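Local structure of methylmalonyl-CoA epimerase, mitochondrial (Homo sapiens, 3RMU) at residues A[18-23]-A[29-34]; A[45-48]-A[53-56]; A[107-110]-A[114-117]. The protein interconverts the (R) and (S) forms of methylmalonyl-CoA in mitochondrial propionyl-CoA metabolism, using a bound metal ion, here cobalt. All blocks are in the same frame, centred on the assembly; numbering follows the deposited sequence.

Contact 1: residues A[18-23]-A[29-34]; sequences KAAAFY and AQVSEA
Val31 lies against the flank of helix 16-26 with both methyls engaged, and each methyl meets a different side chain. CG2 packs on Tyr23 CB at 3.9 Å, whereas CG1 approaches the methyl of Ala20, with Val31 CG1 and Ala20 CB 4.1 Å apart. The split follows from the first torsion: CG1 stands anti to the backbone N (chi1 173°), CG2 anti to the carbonyl carbon, and the fork straddles the Ala20 carbonyl oxygen. Ala29 CB reaches the same Tyr23 CB at 4.1 Å. Tyr23 takes part through this first carbon; its ring leads away from 29-34, with Phe22 over one face, and its hydroxyl is hydrogen-bonded to the backbone of Gly125 of the second subunit. Val45 of the adjacent strand adds to the apolar layer by touching both Ala20 and Val31. At the edge, Ala29 N donates to Tyr23 O over 2.9 Å, a nearly straight bond (165° at the hydrogen). Helix 16-26 is thus joined to strand 30-37, outermost in this chain's sheet, through small apolar groups and one main-chain bond, while the aromatic end of Tyr23 serves the dimer interface.

Contact 2: residues A[45-48]-A[53-56]; sequences VFVN and KMEL
Val45 and Leu56 exchange both of their backbone bonds, and so do Val47 and Met54, which makes this ladder of four bonds the body of an antiparallel beta hairpin, strands 42-48 and 53-59. The shortest, Leu56 N to Val45 O, measures 2.7 Å; the straightest, Val47 N to Met54 O, reaches 175° at the hydrogen. Between these hydrogen-bonded pairs sits Phe46 with Glu55, a non-hydrogen-bonded pair, and Asn48 with Lys53 repeats that pattern at the end nearer the turn.

The two faces of the hairpin differ in chemistry. On the face bearing Val45, Val47, Met54 and Leu56, Leu56 CD1 reaches both valines of the facing strand, 3.9 Å from Val47 CG2 and 4.1 Å from Val45 CG1, and the CB atoms of Val47 and Met54 meet at 3.9 Å. Helix 16-26 covers this layer through Ala20 and Tyr23.

On the other face, Glu55 lies beside the metal site of the vicinal oxygen chelate fold. It touches His8, a cobalt ligand, and the nearest atoms of its side chain and the cobalt are about 4 Å apart; His112 hydrogen-bonds to OE2, and that bond probably restricts how the group can turn. Lys53 runs extended from CB to CE (chi2 -176°), which lays CE against Asn48 CB at 4.1 Å. Phe46 and Glu55 run side by side, their ring and carboxylate planes 81° apart, and Glu55 OE2 meets the ring at its edge, 3.4 Å from Phe46 CE1.

Contact 3: residues A[107-110]-A[114-117]; sequences VKIG and KPVI
Lys108 and Val116 form a reciprocal pair of main-chain hydrogen bonds. Val116 N gives the shorter one, 2.7 Å to Lys108 O; the return bond, Lys108 N to Val116 O, is longer at 3.1 Å. Toward the turn, Gly110 N donates to Lys114 O over 2.9 Å.

CA-H...O contacts fill in between these bonds, the closest from Pro115 CA to Lys108 O at 3.3 Å.

Among apolar groups, Val107 and Pro115 lie alongside one another, with Val107 CG1 3.6 Å from Pro115 CB. Ile109 folds back at its second torsion (chi2 -61°), bringing CD1 over the start of the proline, 4.0 Å from Pro115 N. Val116 instead turns to the face shared with Lys108, where its CG2 meets Lys108 O at 3.6 Å and also approaches Gly110 N.

Pro115 and Ile117 pair by backbone with strand 129-133, while Val92 and Ile88 of helix 88-97 pack against Val107 and Pro115 respectively. Val116 also touches Glu130, a cobalt ligand. Such a short antiparallel hairpin, closing the edge of a sheet that carries the metal site, fits the vicinal oxygen chelate fold.

How the contacts relate
The three contacts follow one another along the chain and all reach one mixed sheet. Contacts 1 and 2 have centres about 8 Å apart: strands 30-37 and 42-48 are adjacent, so the packing of 18-23 on 29-34 continues into the hairpin. Contact 3 sits at the other end of the strand order, its centre about 26 Å from that of contact 1 and about 19 Å from that of contact 2. The sheet curves between them around the cobalt, held by His8, His80 and Glu130. Contact 2 touches His8 through Glu55 and contact 3 Glu130 through Val116; contact 1 lies away from the metal and supplies most of their contacts with the second subunit, Met54 of contact 2 adding one.

Contact 1: residues A[18-23]-A[29-34]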
loop_
_atom_site.group_PDB
_atom_site.type_symbol
_atom_site.label_atom_id
_atom_site.label_comp_id
_atom_site.label_asym_id
_atom_site.label_seq_id
_atom_site.Cartn_x
_atom_site.Cartn_y
_atom_site.Cartn_z
ATOM N N LYS A 18 5.880 17.652 -6.130
ATOM C CA LYS A 18 6.028 16.846 -7.338
ATOM C C LYS A 18 5.148 15.576 -7.323
ATOM O O LYS A 18 4.558 15.211 -8.373
ATOM C CB LYS A 18 7.510 16.550 -7.636
ATOM C CG LYS A 18 8.267 17.795 -8.177
ATOM C CD LYS A 18 9.735 17.514 -8.530
ATOM C CE LYS A 18 10.528 18.816 -8.688
ATOM N NZ LYS A 18 10.261 19.426 -9.997
ATOM N N ALA A 19 5.037 14.910 -6.159
ATOM C CA ALA A 19 4.243 13.676 -6.049
ATOM C C ALA A 19 2.745 13.999 -6.186
ATOM O O ALA A 19 2.016 13.358 -6.950
ATOM C CB ALA A 19 4.550 12.938 -4.723
ATOM N N ALA A 20 2.304 15.024 -5.472
ATOM C CA ALA A 20 0.912 15.492 -5.528
ATOM C C ALA A 20 0.485 15.856 -6.950
ATOM O O ALA A 20 -0.574 15.441 -7.411
ATOM C CB ALA A 20 0.725 16.703 -4.586
ATOM N N ALA A 21 1.345 16.607 -7.653
ATOM C CA ALA A 21 1.086 17.027 -9.007
ATOM C C ALA A 21 1.080 15.856 -9.979
ATOM O O ALA A 21 0.380 15.902 -10.973
ATOM C CB ALA A 21 2.122 18.114 -9.450
ATOM N N PHE A 22 1.855 14.807 -9.712
ATOM C CA PHE A 22 1.787 13.623 -10.554
ATOM C C PHE A 22 0.390 12.992 -10.468
ATOM O O PHE A 22 -0.266 12.750 -11.486
ATOM C CB PHE A 22 2.850 12.621 -10.135
ATOM C CG PHE A 22 2.806 11.334 -10.886
ATOM C CD1 PHE A 22 3.450 11.203 -12.111
ATOM C CD2 PHE A 22 2.148 10.236 -10.350
ATOM C CE1 PHE A 22 3.421 10.002 -12.778
ATOM C CE2 PHE A 22 2.114 9.047 -11.024
ATOM C CZ PHE A 22 2.726 8.934 -12.249
ATOM N N TYR A 23 -0.065 12.728 -9.248
ATOM C CA TYR A 23 -1.375 12.111 -9.072
ATOM C C TYR A 23 -2.459 12.978 -9.670
ATOM O O TYR A 23 -3.327 12.463 -10.389
ATOM C CB TYR A 23 -1.650 11.737 -7.613
ATOM C CG TYR A 23 -0.844 10.526 -7.246
ATOM C CD1 TYR A 23 0.395 10.650 -6.643
ATOM C CD2 TYR A 23 -1.301 9.245 -7.543
ATOM C CE1 TYR A 23 1.162 9.550 -6.351
ATOM C CE2 TYR A 23 -0.538 8.139 -7.235
ATOM C CZ TYR A 23 0.699 8.303 -6.645
ATOM O OH TYR A 23 1.484 7.224 -6.345
ATOM N N ALA A 29 -6.186 12.185 -10.532
ATOM C CA ALA A 29 -6.730 11.961 -9.178
ATOM C C ALA A 29 -7.233 13.252 -8.520
ATOM O O ALA A 29 -6.804 14.387 -8.851
ATOM C CB ALA A 29 -5.681 11.312 -8.272
ATOM N N GLN A 30 -8.120 13.069 -7.547
ATOM C CA GLN A 30 -8.518 14.149 -6.666
ATOM C C GLN A 30 -7.480 14.234 -5.577
ATOM O O GLN A 30 -7.247 13.267 -4.868
ATOM C CB GLN A 30 -9.899 13.864 -6.067
ATOM C CG GLN A 30 -10.442 15.013 -5.248
ATOM C CD GLN A 30 -11.851 14.752 -4.753
ATOM O OE1 GLN A 30 -12.053 14.396 -3.595
ATOM N NE2 GLN A 30 -12.839 14.940 -5.635
ATOM N N VAL A 31 -6.851 15.391 -5.450
ATOM C CA VAL A 31 -5.723 15.528 -4.553
ATOM C C VAL A 31 -5.913 16.799 -3.699
ATOM O O VAL A 31 -6.329 17.849 -4.205
ATOM C CB VAL A 31 -4.415 15.584 -5.388
ATOM C CG1 VAL A 31 -3.246 15.883 -4.541
ATOM C CG2 VAL A 31 -4.207 14.260 -6.200
ATOM N N SER A 32 -5.608 16.686 -2.410
ATOM C CA SER A 32 -5.697 17.805 -1.473
ATOM C C SER A 32 -4.508 18.735 -1.627
ATOM O O SER A 32 -3.479 18.368 -2.168
ATOM C CB SER A 32 -5.756 17.319 -0.026
ATOM O OG SER A 32 -4.471 16.887 0.459
ATOM N N GLU A 33 -4.658 19.942 -1.117
ATOM C CA GLU A 33 -3.512 20.764 -0.789
ATOM C C GLU A 33 -2.635 20.067 0.274
ATOM O O GLU A 33 -3.138 19.278 1.086
ATOM C CB GLU A 33 -3.997 22.106 -0.243
ATOM C CG GLU A 33 -4.757 22.974 -1.238
ATOM C CD GLU A 33 -5.085 24.358 -0.663
ATOM O OE1 GLU A 33 -6.020 24.458 0.168
ATOM O OE2 GLU A 33 -4.403 25.341 -1.039
ATOM N N ALA A 34 -1.329 20.332 0.240
ATOM C CA ALA A 34 -0.421 19.909 1.308
ATOM C C ALA A 34 -0.830 20.505 2.647
ATOM O O ALA A 34 -1.084 21.712 2.749
ATOM C CB ALA A 34 0.992 20.292 0.992
#

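Contact 2: residues A[45-48]-A[53-56]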
loop_
_atom_site.group_PDB
_atom_site.type_symbol
_atom_site.label_atom_id
_atom_site.label_comp_id
_atom_site.label_asym_id
_atom_site.label_seq_id
_atom_site.Cartn_x
_atom_site.Cartn_y
_atom_site.Cartn_z
ATOM N N VAL A 45 -0.225 15.019 1.718
ATOM C CA VAL A 45 -1.273 15.275 0.717
ATOM C C VAL A 45 -2.121 13.996 0.659
ATOM O O VAL A 45 -1.613 12.870 0.635
ATOM C CB VAL A 45 -0.696 15.651 -0.690
ATOM C CG1 VAL A 45 -1.683 15.376 -1.847
ATOM C CG2 VAL A 45 -0.165 17.105 -0.769
ATOM N N PHE A 46 -3.433 14.194 0.651
ATOM C CA PHE A 46 -4.409 13.123 0.552
ATOM C C PHE A 46 -4.830 12.944 -0.895
ATOM O O PHE A 46 -5.237 13.909 -1.537
ATOM C CB PHE A 46 -5.652 13.488 1.395
ATOM C CG PHE A 46 -5.358 13.665 2.831
ATOM C CD1 PHE A 46 -5.244 12.549 3.670
ATOM C CD2 PHE A 46 -5.122 14.935 3.365
ATOM C CE1 PHE A 46 -4.926 12.704 5.040
ATOM C CE2 PHE A 46 -4.801 15.092 4.711
ATOM C CZ PHE A 46 -4.692 13.963 5.554
ATOM N N VAL A 47 -4.686 11.724 -1.417
ATOM C CA VAL A 47 -5.202 11.388 -2.745
ATOM C C VAL A 47 -6.474 10.584 -2.524
ATOM O O VAL A 47 -6.419 9.526 -1.924
ATOM C CB VAL A 47 -4.217 10.595 -3.552
ATOM C CG1 VAL A 47 -4.830 10.222 -4.913
ATOM C CG2 VAL A 47 -2.918 11.398 -3.701
ATOM N N ASN A 48 -7.609 11.132 -2.929
ATOM C CA ASN A 48 -8.892 10.502 -2.628
ATOM C C ASN A 48 -9.298 9.620 -3.801
ATOM O O ASN A 48 -9.708 10.121 -4.824
ATOM C CB ASN A 48 -9.950 11.540 -2.332
ATOM C CG ASN A 48 -11.351 10.921 -2.056
ATOM O OD1 ASN A 48 -11.491 9.712 -1.881
ATOM N ND2 ASN A 48 -12.373 11.769 -2.012
ATOM N N LYS A 53 -7.933 6.328 0.688
ATOM C CA LYS A 53 -6.985 7.361 0.339
ATOM C C LYS A 53 -5.560 6.911 0.377
ATOM O O LYS A 53 -5.211 5.973 1.090
ATOM C CB LYS A 53 -7.087 8.493 1.357
ATOM C CG LYS A 53 -8.408 9.063 1.379
ATOM C CD LYS A 53 -8.571 10.228 2.258
ATOM C CE LYS A 53 -9.669 11.081 1.718
ATOM N NZ LYS A 53 -10.681 11.224 2.758
ATOM N N MET A 54 -4.750 7.605 -0.414
ATOM C CA MET A 54 -3.315 7.511 -0.322
ATOM C C MET A 54 -2.887 8.745 0.451
ATOM O O MET A 54 -3.368 9.841 0.184
ATOM C CB MET A 54 -2.647 7.517 -1.701
ATOM C CG MET A 54 -3.093 6.444 -2.662
ATOM S SD MET A 54 -2.351 6.630 -4.309
ATOM C CE MET A 54 -0.606 6.419 -3.972
ATOM N N GLU A 55 -1.991 8.579 1.410
ATOM C CA GLU A 55 -1.458 9.730 2.155
ATOM C C GLU A 55 -0.035 9.828 1.676
ATOM O O GLU A 55 0.782 8.933 1.941
ATOM C CB GLU A 55 -1.506 9.549 3.655
ATOM C CG GLU A 55 -2.982 9.466 4.183
ATOM C CD GLU A 55 -3.136 9.620 5.692
ATOM O OE1 GLU A 55 -2.112 9.821 6.392
ATOM O OE2 GLU A 55 -4.318 9.545 6.145
ATOM N N LEU A 56 0.254 10.891 0.921
ATOM C CA LEU A 56 1.623 11.165 0.496
ATOM C C LEU A 56 2.314 11.991 1.593
ATOM O O LEU A 56 1.828 13.048 2.000
ATOM C CB LEU A 56 1.625 11.937 -0.842
ATOM C CG LEU A 56 0.805 11.405 -2.018
ATOM C CD1 LEU A 56 0.829 12.399 -3.206
ATOM C CD2 LEU A 56 1.323 10.050 -2.437
#

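Contact 3: residues A[107-110]-A[114-117]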
loop_
_atom_site.group_PDB
_atom_site.type_symbol
_atom_site.label_atom_id
_atom_site.label_comp_id
_atom_site.label_asym_id
_atom_site.label_seq_id
_atom_site.Cartn_x
_atom_site.Cartn_y
_atom_site.Cartn_z
ATOM N N VAL A 107 -0.345 3.454 22.785
ATOM C CA VAL A 107 -1.428 4.056 21.993
ATOM C C VAL A 107 -1.172 5.567 21.944
ATOM O O VAL A 107 -1.015 6.206 22.982
ATOM C CB VAL A 107 -2.837 3.752 22.599
ATOM C CG1 VAL A 107 -3.918 4.580 21.922
ATOM C CG2 VAL A 107 -3.160 2.287 22.460
ATOM N N LYS A 108 -1.098 6.117 20.735
ATOM C CA LYS A 108 -0.848 7.538 20.518
ATOM C C LYS A 108 -2.040 8.101 19.772
ATOM O O LYS A 108 -2.797 7.349 19.166
ATOM C CB LYS A 108 0.414 7.740 19.674
ATOM C CG LYS A 108 1.711 7.282 20.348
ATOM C CD LYS A 108 2.945 8.041 19.827
ATOM C CE LYS A 108 3.518 9.041 20.853
ATOM N NZ LYS A 108 2.548 10.076 21.332
ATOM N N ILE A 109 -2.213 9.416 19.814
ATOM C CA ILE A 109 -3.196 10.042 18.946
ATOM C C ILE A 109 -2.488 10.298 17.611
ATOM O O ILE A 109 -1.442 10.948 17.593
ATOM C CB ILE A 109 -3.738 11.348 19.514
ATOM C CG1 ILE A 109 -4.340 11.122 20.903
ATOM C CG2 ILE A 109 -4.807 11.910 18.595
ATOM C CD1 ILE A 109 -5.499 10.155 20.918
ATOM N N GLY A 110 -3.029 9.739 16.524
ATOM C CA GLY A 110 -2.492 9.961 15.160
ATOM C C GLY A 110 -3.009 11.230 14.487
ATOM O O GLY A 110 -3.749 12.015 15.095
ATOM N N LYS A 114 -7.408 10.501 16.096
ATOM C CA LYS A 114 -7.929 9.227 16.646
ATOM C C LYS A 114 -6.795 8.400 17.251
ATOM O O LYS A 114 -5.656 8.531 16.823
ATOM C CB LYS A 114 -8.582 8.414 15.534
ATOM C CG LYS A 114 -9.866 9.020 14.975
ATOM C CD LYS A 114 -11.064 8.549 15.774
ATOM C CE LYS A 114 -12.361 9.126 15.236
ATOM N NZ LYS A 114 -12.490 8.882 13.769
ATOM N N PRO A 115 -7.094 7.561 18.265
ATOM C CA PRO A 115 -6.006 6.733 18.809
ATOM C C PRO A 115 -5.504 5.729 17.756
ATOM O O PRO A 115 -6.320 5.237 16.977
ATOM C CB PRO A 115 -6.644 6.011 20.007
ATOM C CG PRO A 115 -8.107 6.299 19.973
ATOM C CD PRO A 115 -8.388 7.342 18.939
ATOM N N VAL A 116 -4.185 5.479 17.711
ATOM C CA VAL A 116 -3.599 4.486 16.801
ATOM C C VAL A 116 -2.524 3.684 17.483
ATOM O O VAL A 116 -1.956 4.114 18.469
ATOM C CB VAL A 116 -2.882 5.142 15.549
ATOM C CG1 VAL A 116 -3.872 5.988 14.727
ATOM C CG2 VAL A 116 -1.715 5.990 16.029
ATOM N N ILE A 117 -2.250 2.516 16.922
ATOM C CA ILE A 117 -1.105 1.683 17.297
ATOM C C ILE A 117 -0.447 1.137 16.023
ATOM O O ILE A 117 -1.112 0.984 14.976
ATOM C CB ILE A 117 -1.539 0.528 18.233
ATOM C CG1 ILE A 117 -0.327 -0.268 18.753
ATOM C CG2 ILE A 117 -2.537 -0.425 17.553
ATOM C CD1 ILE A 117 -0.424 -0.690 20.228
#